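PDB 2OUX: magnesium transporter from Enterococcus faecalis, which probably carries magnesium ions across the cell membrane as a homodimer, and is captured here as its cytosolic portion, an N domain followed by two CBS domains. Local coordinates for residues A[65-70]-A[75-80]; A[115-120]-A[127-132]; A[140-145]-A[218-223]; A[158-163]-A[193-198]; A[225-228]-A[234-237]. All coordinates share one frame; numbering follows the deposited sequence.

Contact 1: residues A[65-70]-A[75-80]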
# COMPACT_ATOMS: atom_id res chain seq x y z
N ASP A 65 -8.19 16.37 7.31
CA ASP A 65 -7.17 15.33 7.23
C ASP A 65 -7.35 14.36 8.39
O ASP A 65 -7.10 13.16 8.26
CB ASP A 65 -5.77 15.94 7.34
CG ASP A 65 -5.40 16.77 6.14
OD1 ASP A 65 -5.71 16.35 5.01
OD2 ASP A 65 -4.78 17.84 6.33
N MSE A 66 -7.78 14.89 9.52
CA MSE A 66 -7.98 14.06 10.69
C MSE A 66 -9.29 13.28 10.60
O MSE A 66 -9.31 12.08 10.86
CB MSE A 66 -7.96 14.91 11.96
CG MSE A 66 -8.28 14.11 13.22
SE MSE A 66 -8.63 15.20 14.76
CE MSE A 66 -10.28 16.01 14.17
N PHE A 67 -10.38 13.96 10.25
CA PHE A 67 -11.66 13.28 10.16
C PHE A 67 -11.63 12.11 9.19
O PHE A 67 -12.25 11.08 9.45
CB PHE A 67 -12.78 14.26 9.80
CG PHE A 67 -13.53 14.76 11.00
CD1 PHE A 67 -12.98 15.73 11.82
CD2 PHE A 67 -14.76 14.20 11.35
CE1 PHE A 67 -13.63 16.13 12.99
CE2 PHE A 67 -15.41 14.60 12.51
CZ PHE A 67 -14.85 15.57 13.33
N ASP A 68 -10.90 12.26 8.09
CA ASP A 68 -10.78 11.17 7.12
C ASP A 68 -10.59 9.84 7.82
O ASP A 68 -11.04 8.81 7.34
CB ASP A 68 -9.56 11.37 6.19
CG ASP A 68 -9.80 12.40 5.12
OD1 ASP A 68 -10.91 12.42 4.55
OD2 ASP A 68 -8.86 13.18 4.84
N VAL A 69 -9.92 9.83 8.97
CA VAL A 69 -9.69 8.55 9.62
C VAL A 69 -10.49 8.24 10.87
O VAL A 69 -10.42 7.13 11.39
CB VAL A 69 -8.20 8.35 9.93
CG1 VAL A 69 -7.41 8.38 8.62
CG2 VAL A 69 -7.70 9.44 10.88
N ILE A 70 -11.24 9.22 11.37
CA ILE A 70 -12.07 8.99 12.55
C ILE A 70 -13.20 8.07 12.06
O ILE A 70 -13.78 8.30 10.99
CB ILE A 70 -12.69 10.32 13.09
CG1 ILE A 70 -11.58 11.28 13.54
CG2 ILE A 70 -13.65 10.02 14.23
CD1 ILE A 70 -10.60 10.64 14.52
N GLU A 75 -20.35 7.51 16.20
CA GLU A 75 -21.69 7.79 16.70
C GLU A 75 -21.76 9.10 17.45
O GLU A 75 -22.86 9.66 17.62
CB GLU A 75 -22.24 6.64 17.56
CG GLU A 75 -23.77 6.55 17.47
CD GLU A 75 -24.31 5.21 17.91
OE1 GLU A 75 -24.02 4.83 19.06
OE2 GLU A 75 -25.01 4.55 17.11
N ASN A 76 -20.61 9.59 17.90
CA ASN A 76 -20.61 10.87 18.57
C ASN A 76 -20.50 11.89 17.45
O ASN A 76 -20.28 13.08 17.70
CB ASN A 76 -19.47 11.04 19.59
CG ASN A 76 -19.67 12.28 20.47
OD1 ASN A 76 -20.63 12.35 21.25
ND2 ASN A 76 -18.80 13.27 20.32
N MSE A 77 -20.65 11.41 16.21
CA MSE A 77 -20.61 12.31 15.06
C MSE A 77 -21.87 13.10 15.31
O MSE A 77 -22.24 13.31 16.46
CB MSE A 77 -20.70 11.59 13.70
CG MSE A 77 -19.51 10.68 13.32
SE MSE A 77 -17.84 11.59 12.94
CE MSE A 77 -16.78 10.70 14.27
N LYS A 78 -22.56 13.51 14.26
CA LYS A 78 -23.77 14.28 14.46
C LYS A 78 -23.45 15.54 15.28
O LYS A 78 -23.47 16.65 14.75
CB LYS A 78 -24.83 13.43 15.19
CG LYS A 78 -25.44 12.33 14.34
CD LYS A 78 -26.59 11.62 15.05
CE LYS A 78 -27.17 10.51 14.18
NZ LYS A 78 -28.26 9.77 14.85
N ASP A 79 -23.18 15.36 16.58
CA ASP A 79 -22.85 16.51 17.42
C ASP A 79 -21.44 17.06 17.24
O ASP A 79 -21.21 18.23 17.56
CB ASP A 79 -23.13 16.24 18.91
CG ASP A 79 -23.03 14.78 19.27
OD1 ASP A 79 -22.05 14.13 18.87
OD2 ASP A 79 -23.94 14.29 19.98
N TYR A 80 -20.48 16.26 16.76
CA TYR A 80 -19.14 16.82 16.53
C TYR A 80 -19.40 17.91 15.50
O TYR A 80 -18.97 19.05 15.65
CB TYR A 80 -18.17 15.82 15.90
CG TYR A 80 -17.47 14.88 16.85
CD1 TYR A 80 -17.04 15.30 18.11
CD2 TYR A 80 -17.21 13.56 16.48
CE1 TYR A 80 -16.37 14.43 18.97
CE2 TYR A 80 -16.53 12.68 17.33
CZ TYR A 80 -16.12 13.13 18.57
OH TYR A 80 -15.45 12.26 19.40

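Contact 2: residues A[115-120]-A[127-132]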
# COMPACT_ATOMS: atom_id res chain seq x y z
N LYS A 115 -28.62 19.91 4.91
CA LYS A 115 -28.21 21.23 5.35
C LYS A 115 -26.73 21.50 5.06
O LYS A 115 -26.39 22.54 4.49
CB LYS A 115 -28.52 21.41 6.85
CG LYS A 115 -27.38 21.09 7.78
CD LYS A 115 -26.78 22.36 8.39
CE LYS A 115 -27.64 22.87 9.55
NZ LYS A 115 -27.75 21.84 10.63
N TYR A 116 -25.85 20.57 5.43
CA TYR A 116 -24.42 20.75 5.19
C TYR A 116 -24.17 20.73 3.69
O TYR A 116 -23.37 21.50 3.17
CB TYR A 116 -23.61 19.65 5.86
CG TYR A 116 -23.66 19.67 7.36
CD1 TYR A 116 -23.35 20.82 8.08
CD2 TYR A 116 -24.03 18.53 8.08
CE1 TYR A 116 -23.41 20.84 9.47
CE2 TYR A 116 -24.09 18.54 9.46
CZ TYR A 116 -23.79 19.70 10.16
OH TYR A 116 -23.89 19.72 11.53
N LEU A 117 -24.86 19.83 3.01
CA LEU A 117 -24.73 19.68 1.57
C LEU A 117 -25.19 20.96 0.88
O LEU A 117 -24.66 21.34 -0.16
CB LEU A 117 -25.59 18.50 1.13
CG LEU A 117 -25.33 17.85 -0.23
CD1 LEU A 117 -23.84 17.50 -0.39
CD2 LEU A 117 -26.18 16.60 -0.32
N SER A 118 -26.17 21.63 1.46
CA SER A 118 -26.68 22.87 0.89
C SER A 118 -25.65 23.99 1.01
O SER A 118 -25.58 24.87 0.16
CB SER A 118 -27.98 23.29 1.59
OG SER A 118 -27.72 23.76 2.90
N LEU A 119 -24.86 23.94 2.07
CA LEU A 119 -23.84 24.96 2.32
C LEU A 119 -22.66 24.92 1.35
O LEU A 119 -21.79 25.79 1.39
CB LEU A 119 -23.32 24.83 3.76
CG LEU A 119 -24.38 25.02 4.85
CD1 LEU A 119 -23.84 24.62 6.20
CD2 LEU A 119 -24.82 26.47 4.86
N LEU A 120 -22.64 23.91 0.48
CA LEU A 120 -21.55 23.75 -0.48
C LEU A 120 -21.90 24.24 -1.88
O LEU A 120 -23.04 24.12 -2.32
CB LEU A 120 -21.13 22.29 -0.59
CG LEU A 120 -20.63 21.55 0.65
CD1 LEU A 120 -20.20 20.15 0.23
CD2 LEU A 120 -19.47 22.29 1.29
N GLU A 127 -18.34 15.80 -6.68
CA GLU A 127 -17.93 14.41 -6.50
C GLU A 127 -18.70 13.71 -5.39
O GLU A 127 -19.04 12.53 -5.51
CB GLU A 127 -16.43 14.33 -6.20
CG GLU A 127 -15.51 14.62 -7.39
CD GLU A 127 -15.50 16.07 -7.79
OE1 GLU A 127 -15.46 16.94 -6.89
OE2 GLU A 127 -15.51 16.36 -9.01
N ILE A 128 -18.97 14.43 -4.31
CA ILE A 128 -19.71 13.85 -3.20
C ILE A 128 -21.11 13.41 -3.67
O ILE A 128 -21.63 12.37 -3.24
CB ILE A 128 -19.89 14.88 -2.04
CG1 ILE A 128 -18.55 15.18 -1.36
CG2 ILE A 128 -20.92 14.35 -1.05
CD1 ILE A 128 -17.83 13.96 -0.86
N LYS A 129 -21.71 14.20 -4.55
CA LYS A 129 -23.04 13.88 -5.04
C LYS A 129 -23.07 12.65 -5.94
O LYS A 129 -24.03 11.88 -5.90
CB LYS A 129 -23.67 15.09 -5.75
CG LYS A 129 -24.28 16.09 -4.76
CD LYS A 129 -25.06 17.21 -5.44
CE LYS A 129 -25.81 18.04 -4.40
NZ LYS A 129 -26.49 19.24 -4.98
N GLU A 130 -22.02 12.45 -6.73
CA GLU A 130 -21.98 11.29 -7.61
C GLU A 130 -21.92 10.00 -6.80
O GLU A 130 -22.79 9.13 -6.91
CB GLU A 130 -20.75 11.34 -8.51
CG GLU A 130 -20.63 12.58 -9.37
CD GLU A 130 -19.30 12.62 -10.12
OE1 GLU A 130 -18.25 12.54 -9.46
OE2 GLU A 130 -19.32 12.73 -11.36
N LEU A 131 -20.90 9.90 -5.96
CA LEU A 131 -20.69 8.69 -5.16
C LEU A 131 -21.76 8.34 -4.14
O LEU A 131 -21.80 7.22 -3.64
CB LEU A 131 -19.31 8.75 -4.48
CG LEU A 131 -18.11 8.40 -5.38
CD1 LEU A 131 -18.02 9.35 -6.56
CD2 LEU A 131 -16.83 8.48 -4.55
N LEU A 132 -22.63 9.30 -3.83
CA LEU A 132 -23.72 9.04 -2.88
C LEU A 132 -24.74 8.12 -3.52
O LEU A 132 -25.50 7.44 -2.83
CB LEU A 132 -24.42 10.34 -2.49
CG LEU A 132 -23.83 11.16 -1.33
CD1 LEU A 132 -24.55 12.49 -1.27
CD2 LEU A 132 -23.99 10.40 -0.02

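Contact 3: residues A[140-145]-A[218-223]. With MG (magnesium ion), chain D.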
# COMPACT_ATOMS: atom_id res chain seq x y z
N GLY A 140 -18.44 1.26 -5.89
CA GLY A 140 -18.71 2.69 -5.94
C GLY A 140 -18.88 3.28 -4.55
O GLY A 140 -18.58 4.44 -4.32
N ALA A 141 -19.35 2.44 -3.63
CA ALA A 141 -19.57 2.86 -2.27
C ALA A 141 -18.30 2.90 -1.44
O ALA A 141 -18.28 3.56 -0.42
CB ALA A 141 -20.59 1.94 -1.61
N ILE A 142 -17.23 2.22 -1.86
CA ILE A 142 -16.01 2.25 -1.07
C ILE A 142 -14.83 2.87 -1.81
O ILE A 142 -13.72 2.92 -1.28
CB ILE A 142 -15.60 0.85 -0.58
CG1 ILE A 142 -15.42 -0.08 -1.77
CG2 ILE A 142 -16.67 0.31 0.39
CD1 ILE A 142 -14.75 -1.39 -1.40
N MSE A 143 -15.06 3.33 -3.03
CA MSE A 143 -14.00 3.94 -3.82
C MSE A 143 -13.93 5.44 -3.54
O MSE A 143 -14.79 6.00 -2.86
CB MSE A 143 -14.26 3.75 -5.31
CG MSE A 143 -15.40 4.60 -5.84
SE MSE A 143 -15.62 4.43 -7.76
CE MSE A 143 -16.62 6.07 -8.08
N THR A 144 -12.91 6.09 -4.08
CA THR A 144 -12.79 7.53 -3.90
C THR A 144 -12.26 8.12 -5.20
O THR A 144 -11.65 7.42 -6.02
CB THR A 144 -11.89 7.89 -2.70
OG1 THR A 144 -12.20 9.22 -2.28
CG2 THR A 144 -10.41 7.79 -3.06
N THR A 145 -12.49 9.41 -5.39
CA THR A 145 -12.14 10.08 -6.63
C THR A 145 -10.77 10.72 -6.81
O THR A 145 -10.39 11.07 -7.92
CB THR A 145 -13.18 11.18 -6.91
OG1 THR A 145 -13.20 12.09 -5.79
CG2 THR A 145 -14.57 10.57 -7.08
N ASP A 218 -19.44 -3.98 -8.66
CA ASP A 218 -18.97 -5.24 -8.09
C ASP A 218 -19.06 -5.25 -6.57
O ASP A 218 -19.03 -4.20 -5.94
CB ASP A 218 -17.53 -5.54 -8.51
CG ASP A 218 -17.36 -5.55 -10.01
OD1 ASP A 218 -18.33 -5.88 -10.72
OD2 ASP A 218 -16.25 -5.22 -10.48
N ASP A 219 -19.16 -6.44 -6.01
CA ASP A 219 -19.27 -6.60 -4.57
C ASP A 219 -17.96 -6.42 -3.84
O ASP A 219 -16.96 -7.06 -4.18
CB ASP A 219 -19.83 -7.99 -4.24
CG ASP A 219 -19.95 -8.22 -2.75
OD1 ASP A 219 -20.73 -7.50 -2.10
OD2 ASP A 219 -19.26 -9.11 -2.23
N GLN A 220 -17.96 -5.58 -2.80
CA GLN A 220 -16.74 -5.33 -2.05
C GLN A 220 -15.92 -6.58 -1.77
O GLN A 220 -14.70 -6.56 -1.86
CB GLN A 220 -17.06 -4.60 -0.73
CG GLN A 220 -17.94 -5.35 0.26
CD GLN A 220 -18.26 -4.52 1.48
OE1 GLN A 220 -18.41 -3.30 1.38
NE2 GLN A 220 -18.38 -5.15 2.64
N GLU A 221 -16.57 -7.70 -1.45
CA GLU A 221 -15.81 -8.91 -1.19
C GLU A 221 -14.97 -9.32 -2.41
O GLU A 221 -13.85 -9.80 -2.26
CB GLU A 221 -16.73 -10.07 -0.76
CG GLU A 221 -17.03 -10.08 0.75
CD GLU A 221 -17.63 -11.40 1.25
OE1 GLU A 221 -18.78 -11.73 0.87
OE2 GLU A 221 -16.95 -12.11 2.04
N ASP A 222 -15.52 -9.12 -3.60
CA ASP A 222 -14.79 -9.47 -4.82
C ASP A 222 -13.64 -8.50 -4.99
O ASP A 222 -12.54 -8.89 -5.39
CB ASP A 222 -15.71 -9.43 -6.05
CG ASP A 222 -16.80 -10.48 -6.00
OD1 ASP A 222 -16.53 -11.61 -5.52
OD2 ASP A 222 -17.93 -10.19 -6.44
N VAL A 223 -13.89 -7.23 -4.68
CA VAL A 223 -12.87 -6.21 -4.79
C VAL A 223 -11.74 -6.57 -3.84
O VAL A 223 -10.58 -6.55 -4.21
CB VAL A 223 -13.45 -4.84 -4.43
CG1 VAL A 223 -12.33 -3.79 -4.33
CG2 VAL A 223 -14.45 -4.43 -5.50
MG MG D . -18.55 4.76 1.30
O HOH W 1 -20.86 4.62 0.67
O HOH W 2 -19.34 3.12 2.39
O HOH W 3 -16.51 4.16 2.05
O HOH W 4 -17.96 6.49 0.27

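Contact 4: residues A[158-163]-A[193-198]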
# COMPACT_ATOMS: atom_id res chain seq x y z
N SER A 158 6.99 15.01 -18.06
CA SER A 158 5.71 15.68 -17.97
C SER A 158 4.82 15.03 -16.90
O SER A 158 4.14 15.72 -16.14
CB SER A 158 5.03 15.62 -19.34
OG SER A 158 3.82 16.33 -19.35
N ALA A 159 4.83 13.71 -16.84
CA ALA A 159 4.04 12.99 -15.85
C ALA A 159 4.57 13.34 -14.45
O ALA A 159 3.80 13.58 -13.52
CB ALA A 159 4.15 11.48 -16.09
N MSE A 160 5.89 13.37 -14.33
CA MSE A 160 6.57 13.68 -13.07
C MSE A 160 6.33 15.12 -12.63
O MSE A 160 6.52 15.45 -11.45
CB MSE A 160 8.07 13.44 -13.21
CG MSE A 160 8.49 11.98 -13.25
SE MSE A 160 8.14 11.00 -11.59
CE MSE A 160 8.54 12.42 -10.35
N TYR A 161 5.92 15.97 -13.56
CA TYR A 161 5.66 17.37 -13.21
C TYR A 161 4.32 17.44 -12.49
O TYR A 161 4.16 18.18 -11.51
CB TYR A 161 5.63 18.25 -14.46
CG TYR A 161 5.08 19.64 -14.21
CD1 TYR A 161 5.78 20.55 -13.41
CD2 TYR A 161 3.86 20.03 -14.76
CE1 TYR A 161 5.26 21.82 -13.17
CE2 TYR A 161 3.34 21.30 -14.52
CZ TYR A 161 4.04 22.19 -13.72
OH TYR A 161 3.52 23.44 -13.49
N VAL A 162 3.35 16.67 -12.98
CA VAL A 162 2.03 16.64 -12.37
C VAL A 162 2.20 16.18 -10.93
O VAL A 162 1.71 16.81 -9.99
CB VAL A 162 1.09 15.65 -13.09
CG1 VAL A 162 -0.20 15.51 -12.29
CG2 VAL A 162 0.79 16.14 -14.49
N LEU A 163 2.92 15.08 -10.76
CA LEU A 163 3.15 14.51 -9.45
C LEU A 163 3.76 15.50 -8.47
O LEU A 163 3.23 15.71 -7.38
CB LEU A 163 4.05 13.29 -9.57
CG LEU A 163 3.46 12.22 -10.50
CD1 LEU A 163 4.50 11.16 -10.80
CD2 LEU A 163 2.23 11.61 -9.86
N ASP A 193 8.14 2.24 -11.22
CA ASP A 193 8.61 1.91 -12.56
C ASP A 193 8.89 3.22 -13.27
O ASP A 193 9.81 3.35 -14.07
CB ASP A 193 7.56 1.14 -13.35
CG ASP A 193 7.52 -0.32 -12.97
OD1 ASP A 193 8.48 -0.78 -12.32
OD2 ASP A 193 6.55 -1.01 -13.33
N LEU A 194 8.07 4.21 -12.93
CA LEU A 194 8.18 5.53 -13.50
C LEU A 194 9.51 6.22 -13.17
O LEU A 194 10.23 6.63 -14.08
CB LEU A 194 7.03 6.40 -13.00
CG LEU A 194 6.79 7.73 -13.70
CD1 LEU A 194 6.48 7.49 -15.18
CD2 LEU A 194 5.62 8.45 -13.04
N ILE A 195 9.84 6.32 -11.89
CA ILE A 195 11.07 7.01 -11.50
C ILE A 195 12.38 6.46 -12.06
O ILE A 195 13.39 7.17 -12.04
CB ILE A 195 11.21 7.10 -9.96
CG1 ILE A 195 11.43 5.71 -9.36
CG2 ILE A 195 9.98 7.76 -9.37
CD1 ILE A 195 11.90 5.75 -7.92
N VAL A 196 12.38 5.23 -12.55
CA VAL A 196 13.61 4.67 -13.09
C VAL A 196 13.68 4.82 -14.61
O VAL A 196 14.52 4.21 -15.26
CB VAL A 196 13.76 3.16 -12.76
CG1 VAL A 196 13.51 2.92 -11.28
CG2 VAL A 196 12.82 2.34 -13.63
N ASN A 197 12.80 5.64 -15.18
CA ASN A 197 12.82 5.83 -16.62
C ASN A 197 13.35 7.21 -16.97
O ASN A 197 13.30 8.14 -16.15
CB ASN A 197 11.41 5.62 -17.19
CG ASN A 197 11.16 4.17 -17.59
OD1 ASN A 197 11.58 3.74 -18.66
ND2 ASN A 197 10.51 3.42 -16.71
N ASP A 198 13.88 7.35 -18.18
CA ASP A 198 14.44 8.62 -18.61
C ASP A 198 13.39 9.70 -18.81
O ASP A 198 12.26 9.42 -19.21
CB ASP A 198 15.22 8.47 -19.91
CG ASP A 198 15.91 9.76 -20.32
OD1 ASP A 198 16.93 10.11 -19.68
OD2 ASP A 198 15.43 10.44 -21.25

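Contact 5: residues A[225-228]-A[234-237]. With MG (magnesium ion), chain C.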
# COMPACT_ATOMS: atom_id res chain seq x y z
N GLN A 225 -10.93 -9.41 -2.76
CA GLN A 225 -10.23 -10.60 -3.25
C GLN A 225 -9.18 -10.22 -4.29
O GLN A 225 -8.09 -10.79 -4.33
CB GLN A 225 -11.21 -11.61 -3.84
CG GLN A 225 -10.58 -12.96 -4.19
CD GLN A 225 -9.92 -13.62 -2.99
OE1 GLN A 225 -10.47 -13.61 -1.89
NE2 GLN A 225 -8.74 -14.19 -3.20
N THR A 226 -9.51 -9.25 -5.14
CA THR A 226 -8.60 -8.79 -6.17
C THR A 226 -7.37 -8.16 -5.50
O THR A 226 -6.24 -8.38 -5.91
CB THR A 226 -9.28 -7.74 -7.10
OG1 THR A 226 -10.29 -8.39 -7.88
CG2 THR A 226 -8.27 -7.09 -8.05
N ILE A 227 -7.61 -7.39 -4.45
CA ILE A 227 -6.53 -6.72 -3.74
C ILE A 227 -5.66 -7.74 -3.05
O ILE A 227 -4.44 -7.60 -2.96
CB ILE A 227 -7.09 -5.72 -2.68
CG1 ILE A 227 -7.70 -4.50 -3.37
CG2 ILE A 227 -5.95 -5.25 -1.79
CD1 ILE A 227 -8.49 -4.83 -4.62
N ARG A 228 -6.31 -8.79 -2.56
CA ARG A 228 -5.65 -9.88 -1.86
C ARG A 228 -4.78 -10.67 -2.83
O ARG A 228 -3.63 -10.94 -2.57
CB ARG A 228 -6.72 -10.78 -1.23
CG ARG A 228 -6.26 -11.72 -0.14
CD ARG A 228 -7.27 -11.74 1.01
NE ARG A 228 -8.65 -11.72 0.52
CZ ARG A 228 -9.73 -11.61 1.29
NH1 ARG A 228 -9.60 -11.51 2.60
NH2 ARG A 228 -10.94 -11.61 0.73
N ALA A 234 -3.92 -0.32 -4.34
CA ALA A 234 -5.09 0.37 -4.88
C ALA A 234 -5.53 -0.32 -6.17
O ALA A 234 -4.74 -1.01 -6.81
CB ALA A 234 -4.78 1.84 -5.14
N VAL A 235 -6.80 -0.13 -6.53
CA VAL A 235 -7.33 -0.72 -7.75
C VAL A 235 -8.35 0.22 -8.38
O VAL A 235 -9.24 0.72 -7.70
CB VAL A 235 -7.95 -2.13 -7.49
CG1 VAL A 235 -9.21 -2.02 -6.63
CG2 VAL A 235 -8.23 -2.81 -8.82
N PRO A 236 -8.22 0.47 -9.69
CA PRO A 236 -9.14 1.37 -10.39
C PRO A 236 -10.55 0.81 -10.58
O PRO A 236 -10.76 -0.39 -10.64
CB PRO A 236 -8.42 1.64 -11.72
CG PRO A 236 -7.66 0.40 -11.95
CD PRO A 236 -7.13 0.03 -10.58
N VAL A 237 -11.51 1.73 -10.65
CA VAL A 237 -12.92 1.39 -10.81
C VAL A 237 -13.47 2.05 -12.06
O VAL A 237 -13.22 3.22 -12.33
CB VAL A 237 -13.73 1.88 -9.58
CG1 VAL A 237 -15.17 1.42 -9.69
CG2 VAL A 237 -13.10 1.36 -8.31
MG MG C . -2.18 -11.08 -1.17
O HOH W 5 -3.23 -12.85 -0.27
O HOH W 6 -2.54 -9.82 0.50
O HOH W 7 -0.51 -11.77 -0.11
O HOH W 8 -1.19 -12.52 -2.76

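Contact 1: residues A[65-70]-A[75-80]
M77, modelled as selenomethionine, abuts F67 with SE and I70 with CE. Bends at chi2 (-69°) and chi3 (122°) turn the chain so that SE passes alongside the phenyl ring while the methyl points to I70. SE lies at the edge of the F67 ring, 3.9 Å from CE2 and 5.2 Å from the ring centroid, a Met-aromatic contact with the heavy atom close to the ring plane rather than over a face. F67 itself has chi1 at -96°, well off a staggered position, which swings CE2 and CZ out toward 75-80. There CZ of F67 comes within 4.2 Å of Y80 CB, so the same ring edge is bordered by two residues. Beyond SE, the M77 methyl CE meets I70 CG2 at 3.2 Å, tighter than normal packing, and also lies in the plane of the Y80 ring at its edge. The M77 side chain is about 5 Å from that of the magnesium ligand E72. One face of the Y80 ring carries N76 ND2, 3.0 Å above the plane and offset toward the rim; Y43 meets the ring as well. I70 is presented by a type I turn, F67 to I70, closed by I70 N to F67 O at 2.9 Å. With no hydrogen bond between the segments, the junction is held by dispersion among buried apolar groups.

Contact 2: residues A[115-120]-A[127-132]
L117 and K129 mark the closest backbone approach of the two segments, their CA atoms 9.0 Å apart, with no hydrogen bond running between them. Residues 115-120 run from the later part of helix 110-118 into the turn that follows; 127-132 lies largely on helix 122-131, which is kinked where the amides of E127 and I128 lack a bond to the preceding turn. L117 carries the contact. With chi1 at -162° its branch reaches out to the second helix, where CD1 lies 4.3 Å from CG2 of I128. K129 approaches L117 along its extended chain, and its CE lies 4.2 Å from L117 CG, so the methylene portion of an exposed lysine covers the leucine at the margin. I128 also packs on T98 and A101 of helix 98-107, and L117 packs further on A125, which L120 also touches. L120 then reaches A90 of helix 86-93, while L132 rests on V102 and N106. Two successive helices, spaced by apolar side chains and covered by the preceding helices 86-93 and 98-107, are characteristic of the all-helical MgtE N domain, whose sequence family belongs to the FliG clan.

Contact 3: residues A[140-145]-A[218-223]
Apolar contacts centre on I142, whose CD1 lies 4.0 Å from Q220 CB and 4.5 Å from V223 CG1. With chi1 at 58°, CG1 of I142 is placed between its backbone N and carbonyl carbon, and CD1 extends from there to helix 220-230. The I142 and Q220 side chains cross at about a right angle, and both I142 and V223 also rest on V248 of strand 244-249. This joins helix 139-142 to the first turn of helix 220-230 of the second CBS domain, in the paired arrangement of a CBS tandem. Backbone bonds add to the join: G140 pairs with V216 and D218 with A139. Within the helix start, D219 O accepts from V223 N at 3.1 Å. Side-chain polar bonds act here too. D219 is the N-cap, its OD2 taking a weak bond from E221 N at 3.1 Å. Q220 NE2 is held by E260 OE2, and E260 and E137, both near Q220, are ligands of another magnesium site. In the metal site, the carbonyl O of A141 binds magnesium at 2.1 Å, four waters fill further positions at 2.1 to 2.4 Å, and D103 OD1 of the N domain supplies the sixth ligand.

Contact 4: residues A[158-163]-A[193-198]
Next to the packing of L194 on M160, the carbonyl O of D193 accepts a hydrogen bond from N197 ND2 at 2.7 Å, with an N-H...O angle of 141°. The oxygen lies nearly in the amide plane of N197, whereas the donor sits tilted by 34° from the plane of the D193 carbonyl. Together with the N197 N to L194 O bond of 3.0 Å, which closes a type I turn, it ties N197 back to D193 and L194. L194 and I195, which belong to this turn, pack against helix 156-166. L194 makes the largest single contribution: its CD2 meets L163 CD1 at 3.7 Å, the two side chains tip to tip, and approaches SE of selenomethionine M160 at 3.9 Å, the chains of M160 and L194 sliding past each other in opposite directions. M160 is bent at chi2 (-65°), which curls SE back to this leucine and to I195 CG2, 4.3 Å away. Around this apolar seam of the first CBS domain, A159 and L194 lean on I203 of helix 203-206, and L163 touches V148 and I173. At the dimer interface, M160 packs on I195 of the second subunit and I195 on M160 of that subunit, so helix 156-166 of each subunit meets the turn after helix 191-194 of the other.

Contact 5: residues A[225-228]-A[234-237]
I227 CD1 meets V235 CG1 at 3.5 Å and V235 CB at 4.0 Å, an apolar contact within the beta-alpha-beta unit of the second CBS domain, where helix 220-230 links strands 214-215 and 234-238. The two side chains cross obliquely. A chi1 of 67° sets V235 CG1 between its backbone N and carbonyl carbon, facing the isoleucine, while CG2 turns to T226 and lies 4.3 Å from T226 CG2. Outside this first shell, I227 is backed by V250 and I253 of helix 250-262, and V235 by V248 of the neighbouring strand, to which its backbone is also hydrogen-bonded. The weak bond from T226 OG1 to D222 O ties threonine to its own helix. The A234 CB bond points away from the helix; its side chain touches Y175 and Y177 of strand 175-179, and A234 shares a magnesium site with Y177. At R228, NH1 reaches D258 of the second subunit by a salt bridge, and NH2 makes a weak 3.3 Å bond to Q225 OE1. R228 also serves a second magnesium: with D231 OD1 and four waters around the ion, the R228 carbonyl O binds it at 2.0 Å.

In the fold
From the N terminus, contact 1 closes the short loop between helices 60-67 and 79-83, and contact 2 then joins helices 110-118 and 122-131; both belong to the N domain, with centres about 17 Å apart. Contact 3 spans far more chain, from residue 140 to 223, and ties helix 139-142 to helix 220-230 of the second CBS domain. Contact 4 lies within that span, joining helix 156-166 to the turn after helix 191-194 within the first CBS domain, whereas contact 5 follows contact 3 and uses the same helix 220-230. L131 of contact 2 packs on M143 and T145 of contact 3, and M143 on V237 of contact 5, a continuous path from N domain to CBS pair. No two contacts cross.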